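Local structure of 2-pyrone-4,6-dicarboxylic acid hydrolase, putative (Pseudomonas putida, 2FFI) at residues W138-H143 with L161-H167. The protein probably hydrolyses the lactone ring of 2-pyrone-4,6-dicarboxylate. Numbering follows the deposited sequence.
With PO4 (phosphate ion), chain C.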
# COMPACT_ATOMS: atom_id res chain seq x y z
N TRP A 138 12.29 0.82 8.24
CA TRP A 138 11.31 0.65 7.16
C TRP A 138 10.26 -0.39 7.49
O TRP A 138 10.53 -1.38 8.16
CB TRP A 138 12.02 0.24 5.86
CG TRP A 138 12.72 1.35 5.17
CD1 TRP A 138 12.79 2.64 5.58
CD2 TRP A 138 13.42 1.28 3.92
NE1 TRP A 138 13.49 3.40 4.65
CE2 TRP A 138 13.88 2.58 3.62
CE3 TRP A 138 13.70 0.24 3.03
CZ2 TRP A 138 14.60 2.88 2.47
CZ3 TRP A 138 14.43 0.53 1.87
CH2 TRP A 138 14.87 1.85 1.61
N HIS A 139 9.04 -0.19 7.01
CA HIS A 139 8.00 -1.16 7.26
C HIS A 139 7.94 -2.13 6.10
O HIS A 139 8.55 -1.90 5.06
CB HIS A 139 6.64 -0.48 7.46
CG HIS A 139 6.19 0.33 6.28
ND1 HIS A 139 6.70 1.58 6.00
CD2 HIS A 139 5.27 0.08 5.32
CE1 HIS A 139 6.10 2.07 4.92
NE2 HIS A 139 5.23 1.17 4.49
N VAL A 140 7.21 -3.23 6.29
CA VAL A 140 7.06 -4.25 5.26
C VAL A 140 5.61 -4.34 4.81
O VAL A 140 4.71 -4.62 5.61
CB VAL A 140 7.53 -5.65 5.75
CG1 VAL A 140 7.03 -5.90 7.16
CG2 VAL A 140 7.02 -6.74 4.81
N GLU A 141 5.39 -4.11 3.51
CA GLU A 141 4.05 -4.14 2.93
C GLU A 141 3.68 -5.52 2.41
O GLU A 141 4.45 -6.14 1.68
CB GLU A 141 3.94 -3.14 1.79
CG GLU A 141 2.62 -2.40 1.76
CD GLU A 141 2.44 -1.63 0.47
OE1 GLU A 141 3.44 -1.13 -0.07
OE2 GLU A 141 1.29 -1.52 -0.00
N LEU A 142 2.50 -5.98 2.78
CA LEU A 142 2.02 -7.28 2.34
C LEU A 142 0.85 -7.14 1.36
O LEU A 142 0.08 -6.19 1.42
CB LEU A 142 1.58 -8.11 3.54
CG LEU A 142 2.58 -9.11 4.15
CD1 LEU A 142 3.99 -8.80 3.70
CD2 LEU A 142 2.45 -9.07 5.66
N HIS A 143 0.76 -8.10 0.45
CA HIS A 143 -0.30 -8.12 -0.53
C HIS A 143 -0.57 -9.57 -0.93
O HIS A 143 0.15 -10.13 -1.75
CB HIS A 143 0.13 -7.30 -1.74
CG HIS A 143 -0.91 -7.24 -2.81
ND1 HIS A 143 -2.26 -7.37 -2.56
CD2 HIS A 143 -0.80 -7.04 -4.15
CE1 HIS A 143 -2.94 -7.26 -3.69
NE2 HIS A 143 -2.07 -7.06 -4.67
N LEU A 161 8.95 -5.24 13.48
CA LEU A 161 8.83 -4.14 12.56
C LEU A 161 7.38 -3.91 12.16
O LEU A 161 6.51 -4.75 12.38
CB LEU A 161 9.73 -4.37 11.34
CG LEU A 161 9.93 -5.78 10.78
CD1 LEU A 161 8.58 -6.40 10.48
CD2 LEU A 161 10.80 -5.74 9.55
N ASP A 162 7.13 -2.73 11.59
CA ASP A 162 5.81 -2.36 11.14
C ASP A 162 5.38 -3.23 9.97
O ASP A 162 6.16 -3.49 9.05
CB ASP A 162 5.78 -0.89 10.74
CG ASP A 162 6.01 0.05 11.93
OD1 ASP A 162 6.57 1.16 11.70
OD2 ASP A 162 5.64 -0.31 13.06
N ILE A 163 4.13 -3.68 10.01
CA ILE A 163 3.59 -4.51 8.96
C ILE A 163 2.34 -3.83 8.40
O ILE A 163 1.35 -3.62 9.13
CB ILE A 163 3.21 -5.90 9.50
CG1 ILE A 163 4.43 -6.54 10.16
CG2 ILE A 163 2.66 -6.74 8.36
CD1 ILE A 163 4.11 -7.77 11.01
N VAL A 164 2.39 -3.50 7.11
CA VAL A 164 1.30 -2.87 6.39
C VAL A 164 0.60 -3.87 5.47
O VAL A 164 1.23 -4.40 4.55
CB VAL A 164 1.80 -1.71 5.51
CG1 VAL A 164 0.63 -1.10 4.76
CG2 VAL A 164 2.48 -0.66 6.37
N ILE A 165 -0.70 -4.10 5.70
CA ILE A 165 -1.51 -5.03 4.91
C ILE A 165 -2.30 -4.30 3.82
O ILE A 165 -3.03 -3.35 4.12
CB ILE A 165 -2.48 -5.80 5.83
CG1 ILE A 165 -1.69 -6.60 6.85
CG2 ILE A 165 -3.30 -6.80 5.04
CD1 ILE A 165 -2.55 -7.25 7.87
N ASP A 166 -2.16 -4.75 2.57
CA ASP A 166 -2.83 -4.13 1.43
C ASP A 166 -4.28 -4.52 1.18
O ASP A 166 -4.65 -5.68 1.34
CB ASP A 166 -2.05 -4.41 0.14
CG ASP A 166 -0.71 -3.72 0.09
OD1 ASP A 166 -0.00 -3.90 -0.92
OD2 ASP A 166 -0.35 -2.99 1.06
N HIS A 167 -5.07 -3.54 0.76
CA HIS A 167 -6.48 -3.72 0.43
C HIS A 167 -7.28 -4.58 1.38
O HIS A 167 -7.68 -5.68 1.03
CB HIS A 167 -6.61 -4.31 -0.97
CG HIS A 167 -5.71 -3.70 -1.98
ND1 HIS A 167 -5.45 -2.35 -2.01
CD2 HIS A 167 -5.02 -4.24 -3.01
CE1 HIS A 167 -4.63 -2.08 -3.02
NE2 HIS A 167 -4.35 -3.22 -3.64
P PO4 C . -1.49 -3.12 -6.65
O1 PO4 C . -0.07 -2.88 -6.28
O2 PO4 C . -1.67 -4.54 -7.05
O3 PO4 C . -2.35 -2.83 -5.48
O4 PO4 C . -1.85 -2.23 -7.78
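Val140 and Leu142 are paired in parallel with Ile163 and Ile165, and four backbone hydrogen bonds lace the two strands together, among them Val140 N to Asp162 O and Leu142 N to Val164 O (2.7 Å, 168° at the hydrogen). The apolar face is the tight one. Leu142 CD2 lies against Ile163 CG2 at 3.6 Å, Val140 CG1 meets Leu161 CD1 at 3.7 Å, and helix 149-156 covers this layer. The solvent side is at Asp162, partly exposed although its CB packs 3.4 Å from His139 CB; its OD2 makes a weak, long ion pair with Lys193.

The other face carries Val164 and Glu141, whose CG rests 3.8 Å from Val164 CG1. The Glu141 carboxylate lies beside that of Asp166, their planes 60° apart; Lys197 forms a salt bridge with the former and Arg110 with the latter. Replacing Glu141 by an alanine would remove its CG from Val164 and would probably leave Lys197 without this anionic mate.

Toward the C-terminal ends of the strands, the edge of His167 turns to the face of His143 in an offset edge-to-face pair, centroids 5.3 Å apart. His167 NE2 donates to O3 of a phosphate, probably from the crystallisation liquor, at 2.7 Å, O3 in plane at the ring edge. This parallel beta-alpha-beta unit (strand 139-142, helix 149-156, strand 163-165), with polar side chains at its C-terminal strand ends, exemplifies the TIM barrel, whose active sites lie at that end.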